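Amy13K (Eubacterium rectale DSM 17629, PDB 6B3P) binds starch-derived malto-oligosaccharides through two family 26 carbohydrate-binding modules that probably help a surface-anchored gut bacterial alpha-amylase hold on to starch. Local coordinates at residues 15-20 with 59-64; 24-29 with 47-52; 97-102 with 183-188. All blocks are in the same frame, centred on the assembly; numbering follows the deposited sequence. Where two conformers were deposited one is given.

Overall arrangement
Following the chain from the N terminus, residues 15-20 open contact 1 and 24-29 open contact 2; contact 2 closes first, at 47-52, and contact 1 after it, at 59-64, so the shorter loop lies within the longer. The two touch, as Pro26 CD packs 3.4 Å from Ile19 O, and both belong to the first starch-binding module. Contact 3 follows in series: 97-102 leads into the second module, and the chain runs through that module before 183-188 returns beside it. Contacts 2 and 3 meet where His48 NE2 lies 2.7 Å from Ser186 OG, bringing the two modules together, whereas contacts 1 and 3 lie about 21 Å apart, centre to centre.

Contact 1. Residues 15-20 with 59-64; sequences VAAYIY and LILNDD. With GLC (alpha-D-glucopyranose), chain C; GLC (alpha-D-glucopyranose), chain B.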
loop_
_atom_site.group_PDB
_atom_site.type_symbol
_atom_site.label_atom_id
_atom_site.label_comp_id
_atom_site.label_asym_id
_atom_site.label_seq_id
_atom_site.Cartn_x
_atom_site.Cartn_y
_atom_site.Cartn_z
ATOM N N VAL A 15 -7.906 15.017 -8.218
ATOM C CA VAL A 15 -9.132 14.289 -7.931
ATOM C C VAL A 15 -9.110 13.696 -6.530
ATOM O O VAL A 15 -8.046 13.503 -5.939
ATOM C CB VAL A 15 -9.359 13.159 -8.954
ATOM C CG1 VAL A 15 -9.715 13.744 -10.313
ATOM C CG2 VAL A 15 -8.126 12.267 -9.048
ATOM N N ALA A 16 -10.297 13.404 -6.010
ATOM C CA ALA A 16 -10.442 12.867 -4.666
ATOM C C ALA A 16 -11.597 11.877 -4.610
ATOM O O ALA A 16 -12.461 11.858 -5.492
ATOM C CB ALA A 16 -10.656 13.995 -3.662
ATOM N N ALA A 17 -11.593 11.050 -3.570
ATOM C CA ALA A 17 -12.656 10.083 -3.330
ATOM C C ALA A 17 -13.394 10.443 -2.046
ATOM O O ALA A 17 -12.794 10.488 -0.969
ATOM C CB ALA A 17 -12.088 8.670 -3.246
ATOM N N TYR A 18 -14.692 10.705 -2.171
ATOM C CA TYR A 18 -15.550 10.964 -1.022
ATOM C C TYR A 18 -16.369 9.717 -0.725
ATOM O O TYR A 18 -17.069 9.198 -1.596
ATOM C CB TYR A 18 -16.463 12.164 -1.280
ATOM C CG TYR A 18 -17.403 12.476 -0.139
ATOM C CD1 TYR A 18 -16.932 13.035 1.041
ATOM C CD2 TYR A 18 -18.762 12.224 -0.246
ATOM C CE1 TYR A 18 -17.788 13.326 2.085
ATOM C CE2 TYR A 18 -19.627 12.510 0.792
ATOM C CZ TYR A 18 -19.134 13.060 1.954
ATOM O OH TYR A 18 -19.992 13.350 2.989
ATOM N N ILE A 19 -16.270 9.242 0.512
ATOM C CA ILE A 19 -16.906 7.998 0.924
ATOM C C ILE A 19 -17.828 8.285 2.099
ATOM O O ILE A 19 -17.450 9.012 3.017
ATOM C CB ILE A 19 -15.853 6.933 1.310
ATOM C CG1 ILE A 19 -14.979 6.602 0.095
ATOM C CG2 ILE A 19 -16.524 5.664 1.852
ATOM C CD1 ILE A 19 -13.727 5.823 0.425
ATOM N N TYR A 20 -19.038 7.733 2.070
ATOM C CA TYR A 20 -20.000 8.028 3.126
ATOM C C TYR A 20 -21.020 6.928 3.399
ATOM O O TYR A 20 -21.394 6.163 2.506
ATOM C CB TYR A 20 -20.748 9.325 2.803
ATOM C CG TYR A 20 -21.707 9.231 1.632
ATOM C CD1 TYR A 20 -23.030 8.842 1.818
ATOM C CD2 TYR A 20 -21.298 9.548 0.344
ATOM C CE1 TYR A 20 -23.910 8.766 0.758
ATOM C CE2 TYR A 20 -22.174 9.473 -0.724
ATOM C CZ TYR A 20 -23.481 9.083 -0.510
ATOM O OH TYR A 20 -24.374 8.999 -1.558
ATOM N N LEU A 59 -19.565 5.833 -2.823
ATOM C CA LEU A 59 -18.375 6.526 -3.303
ATOM C C LEU A 59 -18.760 7.613 -4.298
ATOM O O LEU A 59 -19.544 7.375 -5.216
ATOM C CB LEU A 59 -17.402 5.537 -3.953
ATOM C CG LEU A 59 -16.275 6.135 -4.803
ATOM C CD1 LEU A 59 -15.249 6.853 -3.935
ATOM C CD2 LEU A 59 -15.616 5.062 -5.658
ATOM N N ILE A 60 -18.204 8.804 -4.104
ATOM C CA ILE A 60 -18.305 9.873 -5.089
ATOM C C ILE A 60 -16.908 10.319 -5.493
ATOM O O ILE A 60 -16.170 10.894 -4.691
ATOM C CB ILE A 60 -19.101 11.082 -4.558
ATOM C CG1 ILE A 60 -20.559 10.684 -4.315
ATOM C CG2 ILE A 60 -19.042 12.247 -5.552
ATOM C CD1 ILE A 60 -21.384 11.751 -3.619
ATOM N N LEU A 61 -16.547 10.029 -6.738
ATOM C CA LEU A 61 -15.307 10.524 -7.319
ATOM C C LEU A 61 -15.532 11.956 -7.801
ATOM O O LEU A 61 -16.572 12.266 -8.380
ATOM C CB LEU A 61 -14.851 9.617 -8.463
ATOM C CG LEU A 61 -14.467 8.192 -8.050
ATOM C CD1 LEU A 61 -14.437 7.264 -9.256
ATOM C CD2 LEU A 61 -13.120 8.188 -7.338
ATOM N N ASN A 62 -14.555 12.822 -7.555
ATOM C CA ASN A 62 -14.708 14.253 -7.809
ATOM C C ASN A 62 -13.362 14.900 -8.131
ATOM O O ASN A 62 -12.322 14.259 -8.000
ATOM C CB ASN A 62 -15.358 14.933 -6.599
ATOM C CG ASN A 62 -14.520 14.810 -5.340
ATOM O OD1 ASN A 62 -13.434 15.379 -5.250
ATOM N ND2 ASN A 62 -15.031 14.075 -4.351
ATOM N N ASP A 63 -13.378 16.166 -8.548
ATOM C CA ASP A 63 -12.138 16.871 -8.874
ATOM C C ASP A 63 -11.618 17.672 -7.680
ATOM O O ASP A 63 -11.122 18.789 -7.834
ATOM C CB ASP A 63 -12.330 17.782 -10.097
ATOM C CG ASP A 63 -13.407 18.834 -9.899
ATOM O OD1 ASP A 63 -13.995 18.919 -8.802
ATOM O OD2 ASP A 63 -13.661 19.591 -10.860
ATOM N N ASP A 64 -11.747 17.084 -6.495
ATOM C CA ASP A 64 -11.117 17.597 -5.279
ATOM C C ASP A 64 -11.576 19.007 -4.900
ATOM O O ASP A 64 -10.764 19.853 -4.525
ATOM C CB ASP A 64 -9.591 17.570 -5.436
ATOM C CG ASP A 64 -8.860 17.501 -4.100
ATOM O OD1 ASP A 64 -9.518 17.359 -3.049
ATOM O OD2 ASP A 64 -7.612 17.566 -4.101
HETATM C C1 GLC C . -23.137 13.637 -0.787
HETATM C C2 GLC C . -24.313 13.058 -1.527
HETATM C C3 GLC C . -25.556 13.006 -0.659
HETATM C C4 GLC C . -25.237 12.368 0.684
HETATM C C5 GLC C . -24.005 13.000 1.307
HETATM C C6 GLC C . -23.578 12.379 2.633
HETATM O O2 GLC C . -24.499 13.822 -2.673
HETATM O O3 GLC C . -26.588 12.337 -1.316
HETATM O O4 GLC C . -26.375 12.503 1.505
HETATM O O5 GLC C . -22.947 12.918 0.401
HETATM O O6 GLC C . -22.472 12.997 3.230
HETATM C C1 GLC B . -21.001 18.385 -1.466
HETATM C C2 GLC B . -21.209 17.446 -2.636
HETATM C C3 GLC B . -22.360 16.507 -2.310
HETATM C C4 GLC B . -22.151 15.810 -0.979
HETATM C C5 GLC B . -21.850 16.823 0.100
HETATM C C6 GLC B . -21.564 16.100 1.407
HETATM O O2 GLC B . -21.418 18.165 -3.829
HETATM O O3 GLC B . -22.512 15.546 -3.304
HETATM O O4 GLC B . -23.282 15.044 -0.652
HETATM O O5 GLC B . -20.773 17.610 -0.302
HETATM O O6 GLC B . -21.114 16.928 2.436
#
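Tyr20 overlaps the end of Ile60 obliquely, with its ring atom CE2 3.8 Å from Ile60 CD1. The ring hangs there because its CG sits between the backbone N and the carbonyl carbon (chi1 70°), and one of its faces meets a glucose of chain C, whose C6 comes to 3.7 Å from Tyr20 CD1. Ile60 CD1 in turn lies 3.8 Å from C1 of that sugar, so aromatic and aliphatic groups together form an apolar bed for the glycan. Tyr18 grips the same glucose differently: its OH shares a short hydrogen bond of 2.5 Å with the sugar O6, which lies at the ring edge and in its plane. Tyr20 OH is held by Asp72 OD2, which helps fix the ring. Replacing Tyr20 by alanine removes the ring, which is likely to leave the glucose without its aromatic platform and Asp72 without its hydroxyl partner.

Beneath these side chains the backbones pair antiparallel. Tyr18 and Ile60 exchange two nearly straight hydrogen bonds (N-H...O angles 169° and 170°), and Ala16 and Asn62 form the next hydrogen-bonded pair. At that end Asn62 OD1 accepts Asp64 N at 2.7 Å on a lone pair, an Asx turn that finishes the strand, while ND2 reaches Pro31 O.

Ala17, Ile19, Leu59 and Leu61 point to the other face, where Leu59 CD1 touches Ala17 CB at 3.7 Å and Ile19 CG1 at 4.0 Å. These side chains pack on Leu3, Ile5 and Tyr7 of strand 2-8 and on Met47 and Leu49 of strand 44-50. Within the sheet, strand 16-20 runs between 57-62 and 33-37, and strand 57-62 is flanked on its far side by 73-75.

Contact 2. Residues 24-29 with 47-52; sequences NKPAGE and MHLTLD. With FMT (formic acid), chain S; FMT (formic acid), chain R.
A type I beta turn, Lys25 to Gly28, in the loop between strands 16-20 and 33-37 sets its two central residues, Pro26 and Ala27, against Leu49 of strand 44-50. The turn is closed by Gly28 N bonding to Lys25 O at 2.9 Å. Leu49 spreads both methyls under the turn, its CG lying anti to the backbone N (chi1 -162°): CD1 lies 3.6 Å from Pro26 O, and CD2 is 4.0 Å from Pro26 CB and 4.1 Å from Ala27 CB. Met47, its chain curled, adds only a marginal touch, CE to Ala27 CB at 4.3 Å. No hydrogen bond crosses between the segments, so the contact rests on van der Waals packing, partly of methyls against the Pro26 carbonyl.

Lys25 does not join in; its NZ bonds to Thr23 O and, at 2.8 Å, to O1 of a formic acid molecule (chain R), probably from the crystallisation liquor, and the residue also lines the glycan pocket. Pro26 CB also approaches Leu51 CB, at 4.4 Å, and both residues touch Tyr57 of strand 57-62, which is consistent with a loop laid over the strand face of a beta-sandwich starch-binding module.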
loop_
_atom_site.group_PDB
_atom_site.type_symbol
_atom_site.label_atom_id
_atom_site.label_comp_id
_atom_site.label_asym_id
_atom_site.label_seq_id
_atom_site.Cartn_x
_atom_site.Cartn_y
_atom_site.Cartn_z
ATOM N N ASN A 24 -21.437 9.122 8.269
ATOM C CA ASN A 24 -20.034 8.776 8.502
ATOM C C ASN A 24 -19.232 9.108 7.249
ATOM O O ASN A 24 -19.678 8.820 6.146
ATOM C CB ASN A 24 -19.877 7.297 8.866
ATOM C CG ASN A 24 -20.602 6.930 10.149
ATOM O OD1 ASN A 24 -21.426 6.015 10.173
ATOM N ND2 ASN A 24 -20.300 7.648 11.221
ATOM N N LYS A 25 -18.064 9.722 7.424
ATOM C CA LYS A 25 -17.232 10.163 6.303
ATOM C C LYS A 25 -15.778 9.728 6.501
ATOM O O LYS A 25 -14.923 10.552 6.826
ATOM C CB LYS A 25 -17.309 11.686 6.154
ATOM C CG LYS A 25 -18.724 12.237 6.068
ATOM C CD LYS A 25 -18.708 13.757 6.062
ATOM C CE LYS A 25 -20.110 14.344 6.097
ATOM N NZ LYS A 25 -20.795 14.115 7.401
ATOM N N PRO A 26 -15.492 8.430 6.303
ATOM C CA PRO A 26 -14.169 7.873 6.620
ATOM C C PRO A 26 -13.007 8.436 5.794
ATOM O O PRO A 26 -11.860 8.334 6.236
ATOM C CB PRO A 26 -14.343 6.373 6.341
ATOM C CG PRO A 26 -15.531 6.263 5.465
ATOM C CD PRO A 26 -16.431 7.390 5.852
ATOM N N ALA A 27 -13.285 9.004 4.624
ATOM C CA ALA A 27 -12.234 9.621 3.817
ATOM C C ALA A 27 -12.177 11.129 4.059
ATOM O O ALA A 27 -11.440 11.846 3.378
ATOM C CB ALA A 27 -12.451 9.322 2.333
ATOM N N GLY A 28 -12.960 11.599 5.028
ATOM C CA GLY A 28 -12.950 12.996 5.428
ATOM C C GLY A 28 -14.123 13.771 4.867
ATOM O O GLY A 28 -14.854 13.271 4.013
ATOM N N GLU A 29 -14.312 14.990 5.365
ATOM C CA GLU A 29 -15.345 15.878 4.846
ATOM C C GLU A 29 -15.133 16.110 3.356
ATOM O O GLU A 29 -14.030 15.918 2.843
ATOM C CB GLU A 29 -15.340 17.218 5.586
ATOM C CG GLU A 29 -15.825 17.146 7.027
ATOM C CD GLU A 29 -15.925 18.513 7.678
ATOM O OE1 GLU A 29 -15.679 19.525 6.988
ATOM O OE2 GLU A 29 -16.249 18.576 8.882
ATOM N N MET A 47 -6.028 5.943 -4.088
ATOM C CA MET A 47 -6.123 6.258 -2.664
ATOM C C MET A 47 -6.277 4.977 -1.856
ATOM O O MET A 47 -6.889 4.007 -2.313
ATOM C CB MET A 47 -7.297 7.204 -2.377
ATOM C CG MET A 47 -8.680 6.630 -2.675
ATOM S SD MET A 47 -9.406 5.716 -1.294
ATOM C CE MET A 47 -9.846 7.051 -0.186
ATOM N N HIS A 48 -5.704 4.983 -0.658
ATOM C CA HIS A 48 -5.850 3.884 0.285
ATOM C C HIS A 48 -6.579 4.376 1.521
ATOM O O HIS A 48 -6.507 5.555 1.868
ATOM C CB HIS A 48 -4.488 3.307 0.670
ATOM C CG HIS A 48 -3.772 2.647 -0.463
ATOM N ND1 HIS A 48 -3.837 1.291 -0.697
ATOM C CD2 HIS A 48 -2.978 3.159 -1.433
ATOM C CE1 HIS A 48 -3.114 0.996 -1.762
ATOM N NE2 HIS A 48 -2.580 2.111 -2.226
ATOM N N LEU A 49 -7.282 3.467 2.183
ATOM C CA LEU A 49 -8.054 3.824 3.362
ATOM C C LEU A 49 -8.331 2.604 4.222
ATOM O O LEU A 49 -8.478 1.492 3.716
ATOM C CB LEU A 49 -9.376 4.480 2.957
ATOM C CG LEU A 49 -10.096 5.295 4.034
ATOM C CD1 LEU A 49 -9.367 6.608 4.302
ATOM C CD2 LEU A 49 -11.540 5.553 3.631
ATOM N N THR A 50 -8.385 2.833 5.529
ATOM C CA THR A 50 -8.884 1.844 6.469
ATOM C C THR A 50 -10.305 2.234 6.815
ATOM O O THR A 50 -10.551 3.366 7.233
ATOM C CB THR A 50 -8.042 1.770 7.760
ATOM O OG1 THR A 50 -6.688 1.430 7.438
ATOM C CG2 THR A 50 -8.618 0.726 8.726
ATOM N N LEU A 51 -11.247 1.315 6.632
ATOM C CA LEU A 51 -12.603 1.574 7.089
ATOM C C LEU A 51 -13.280 0.385 7.753
ATOM O O LEU A 51 -12.857 -0.767 7.642
ATOM C CB LEU A 51 -13.478 2.081 5.935
ATOM C CG LEU A 51 -13.570 1.355 4.595
ATOM C CD1 LEU A 51 -14.528 0.180 4.626
ATOM C CD2 LEU A 51 -14.034 2.354 3.560
ATOM N N ASP A 52 -14.348 0.727 8.460
ATOM C CA ASP A 52 -15.144 -0.193 9.250
ATOM C C ASP A 52 -16.059 -1.029 8.358
ATOM O O ASP A 52 -16.967 -0.498 7.721
ATOM C CB ASP A 52 -15.950 0.616 10.273
ATOM C CG ASP A 52 -16.936 -0.222 11.052
ATOM O OD1 ASP A 52 -16.779 -1.458 11.101
ATOM O OD2 ASP A 52 -17.867 0.372 11.634
HETATM C C FMT S . -3.123 7.287 -0.281
HETATM O O1 FMT S . -4.308 7.171 -0.014
HETATM O O2 FMT S . -2.396 6.304 -0.374
HETATM C C FMT R . -24.095 14.016 5.558
HETATM O O1 FMT R . -23.446 13.778 6.569
HETATM O O2 FMT R . -25.304 13.800 5.499
#

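Contact 3. Residues 97-102 with 183-188; sequences ADWKYV and TSTSTE. With EDO (1,2-ethanediol), chain J.
Thr185 is the tightly packed centre of this contact, wedged among Trp99, Tyr101 and the backbone carbonyl of Lys100, whereas the Lys100 side chain lies at the loose margin. The methyl CG2 of Thr185 stands over a face of the Tyr101 ring, 4.0 Å from the centroid and 29° off the normal, a CH-pi contact. At that ring's edge, in plane, Ser184 O lies 3.6 Å from Tyr101 CD2. The first torsion of Thr185 (chi1 53°) turns OG1 to the edge of the indole, 3.7 Å from Trp99 CE3, while CG2, anti to the carbonyl carbon, goes to Tyr101; OG1 also bonds onward to Glu84 OE2. Between the two rings Thr185 CB comes to 3.4 Å from Lys100 O. One backbone hydrogen bond joins the segments, Val102 N to Thr185 O at 2.8 Å; it is straight at hydrogen (166°), though the donor sits above the carbonyl plane.

The loop 183-188 holds its own shape. Ser184 OG accepts Ser186 N at 3.2 Å, an ST turn, and Thr187 OG1 links Thr183 N to Ser184 O.

On the loose side Lys100 sets off away from the loop and makes a weak, long ion pair with Asp158. An ethanediol, probably from the crystallisation liquor, occupies this margin, its O1 receiving a long bond of 3.3 Å from Lys100 N. Val102 lies at the border: its CG2 is 3.7 Å from the ethanediol C2, and its side chain touches strand 150-157.

Trp99 stacks on His41 and meets Trp44 and Trp86 edge to face. This is consistent with an interface between tandem starch-binding modules, the 183-188 loop resting against the first module and the linking chain that enters strand 101-108.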
loop_
_atom_site.group_PDB
_atom_site.type_symbol
_atom_site.label_atom_id
_atom_site.label_comp_id
_atom_site.label_asym_id
_atom_site.label_seq_id
_atom_site.Cartn_x
_atom_site.Cartn_y
_atom_site.Cartn_z
ATOM N N ALA A 97 -5.214 -6.376 -16.796
ATOM C CA ALA A 97 -4.275 -7.455 -17.095
ATOM C C ALA A 97 -2.802 -7.101 -16.863
ATOM O O ALA A 97 -2.033 -7.928 -16.373
ATOM C CB ALA A 97 -4.468 -7.906 -18.530
ATOM N N ASP A 98 -2.440 -5.866 -17.203
ATOM C CA ASP A 98 -1.050 -5.419 -17.206
ATOM C C ASP A 98 -0.533 -5.001 -15.827
ATOM O O ASP A 98 0.662 -4.759 -15.658
ATOM C CB ASP A 98 -0.887 -4.247 -18.177
ATOM C CG ASP A 98 -1.784 -3.071 -17.827
ATOM O OD1 ASP A 98 -3.019 -3.192 -17.981
ATOM O OD2 ASP A 98 -1.254 -2.024 -17.401
ATOM N N TRP A 99 -1.428 -4.921 -14.847
ATOM C CA TRP A 99 -1.055 -4.466 -13.506
ATOM C C TRP A 99 -0.380 -5.584 -12.713
ATOM O O TRP A 99 -0.770 -6.749 -12.808
ATOM C CB TRP A 99 -2.278 -3.962 -12.738
ATOM C CG TRP A 99 -2.774 -2.613 -13.177
ATOM C CD1 TRP A 99 -3.012 -2.201 -14.457
ATOM C CD2 TRP A 99 -3.105 -1.501 -12.331
ATOM N NE1 TRP A 99 -3.469 -0.904 -14.461
ATOM C CE2 TRP A 99 -3.535 -0.453 -13.169
ATOM C CE3 TRP A 99 -3.080 -1.293 -10.948
ATOM C CZ2 TRP A 99 -3.936 0.787 -12.670
ATOM C CZ3 TRP A 99 -3.475 -0.060 -10.455
ATOM C CH2 TRP A 99 -3.900 0.962 -11.313
ATOM N N LYS A 100 0.637 -5.215 -11.939
ATOM C CA LYS A 100 1.308 -6.140 -11.030
ATOM C C LYS A 100 0.977 -5.792 -9.584
ATOM O O LYS A 100 0.407 -4.735 -9.305
ATOM C CB LYS A 100 2.824 -6.100 -11.224
ATOM C CG LYS A 100 3.290 -6.286 -12.649
ATOM C CD LYS A 100 3.209 -7.736 -13.075
ATOM C CE LYS A 100 3.885 -7.953 -14.421
ATOM N NZ LYS A 100 5.316 -7.530 -14.411
ATOM N N TYR A 101 1.349 -6.683 -8.671
ATOM C CA TYR A 101 1.225 -6.421 -7.243
ATOM C C TYR A 101 2.554 -5.937 -6.696
ATOM O O TYR A 101 3.498 -6.712 -6.547
ATOM C CB TYR A 101 0.755 -7.670 -6.507
ATOM C CG TYR A 101 -0.660 -8.033 -6.863
ATOM C CD1 TYR A 101 -0.930 -8.877 -7.929
ATOM C CD2 TYR A 101 -1.729 -7.507 -6.153
ATOM C CE1 TYR A 101 -2.224 -9.201 -8.268
ATOM C CE2 TYR A 101 -3.028 -7.822 -6.486
ATOM C CZ TYR A 101 -3.271 -8.668 -7.547
ATOM O OH TYR A 101 -4.564 -8.992 -7.882
ATOM N N VAL A 102 2.610 -4.644 -6.399
ATOM C CA VAL A 102 3.841 -3.993 -5.972
ATOM C C VAL A 102 3.771 -3.670 -4.488
ATOM O O VAL A 102 3.052 -2.760 -4.071
ATOM C CB VAL A 102 4.095 -2.701 -6.768
ATOM C CG1 VAL A 102 5.451 -2.105 -6.408
ATOM C CG2 VAL A 102 4.015 -2.979 -8.256
ATOM N N THR A 183 -2.737 -6.767 0.303
ATOM C CA THR A 183 -4.152 -6.406 0.310
ATOM C C THR A 183 -4.555 -5.608 -0.927
ATOM O O THR A 183 -5.725 -5.265 -1.096
ATOM C CB THR A 183 -4.500 -5.586 1.567
ATOM O OG1 THR A 183 -3.622 -4.455 1.659
ATOM C CG2 THR A 183 -4.355 -6.444 2.818
ATOM N N SER A 184 -3.588 -5.312 -1.789
ATOM C CA SER A 184 -3.855 -4.553 -3.006
ATOM C C SER A 184 -2.635 -4.566 -3.918
ATOM O O SER A 184 -1.585 -5.091 -3.552
ATOM C CB SER A 184 -4.235 -3.113 -2.668
ATOM O OG SER A 184 -3.085 -2.342 -2.373
ATOM N N THR A 185 -2.778 -3.975 -5.101
ATOM C CA THR A 185 -1.684 -3.907 -6.065
ATOM C C THR A 185 -0.602 -2.903 -5.659
ATOM O O THR A 185 0.457 -2.838 -6.285
ATOM C CB THR A 185 -2.202 -3.531 -7.468
ATOM O OG1 THR A 185 -2.981 -2.331 -7.389
ATOM C CG2 THR A 185 -3.060 -4.647 -8.042
ATOM N N SER A 186 -0.873 -2.118 -4.621
ATOM C CA SER A 186 0.091 -1.134 -4.129
ATOM C C SER A 186 0.126 -1.119 -2.601
ATOM O O SER A 186 -0.048 -0.076 -1.970
ATOM C CB SER A 186 -0.243 0.257 -4.668
ATOM O OG SER A 186 -1.556 0.642 -4.299
ATOM N N THR A 187 0.358 -2.289 -2.015
ATOM C CA THR A 187 0.424 -2.429 -0.565
ATOM C C THR A 187 1.695 -1.781 -0.024
ATOM O O THR A 187 2.780 -1.976 -0.571
ATOM C CB THR A 187 0.385 -3.910 -0.143
ATOM O OG1 THR A 187 -0.814 -4.518 -0.633
ATOM C CG2 THR A 187 0.441 -4.057 1.379
ATOM N N GLU A 188 1.550 -1.016 1.054
ATOM C CA GLU A 188 2.676 -0.319 1.661
ATOM C C GLU A 188 2.714 -0.556 3.170
ATOM O O GLU A 188 1.687 -0.472 3.845
ATOM C CB GLU A 188 2.600 1.179 1.362
ATOM C CG GLU A 188 3.848 1.955 1.759
ATOM C CD GLU A 188 3.794 3.407 1.329
ATOM O OE1 GLU A 188 2.681 3.914 1.073
ATOM O OE2 GLU A 188 4.866 4.043 1.245
HETATM C C1 EDO J . 3.571 -1.688 -12.499
HETATM O O1 EDO J . 2.695 -2.805 -12.706
HETATM C C2 EDO J . 4.809 -2.149 -11.737
HETATM O O2 EDO J . 5.536 -3.123 -12.496
#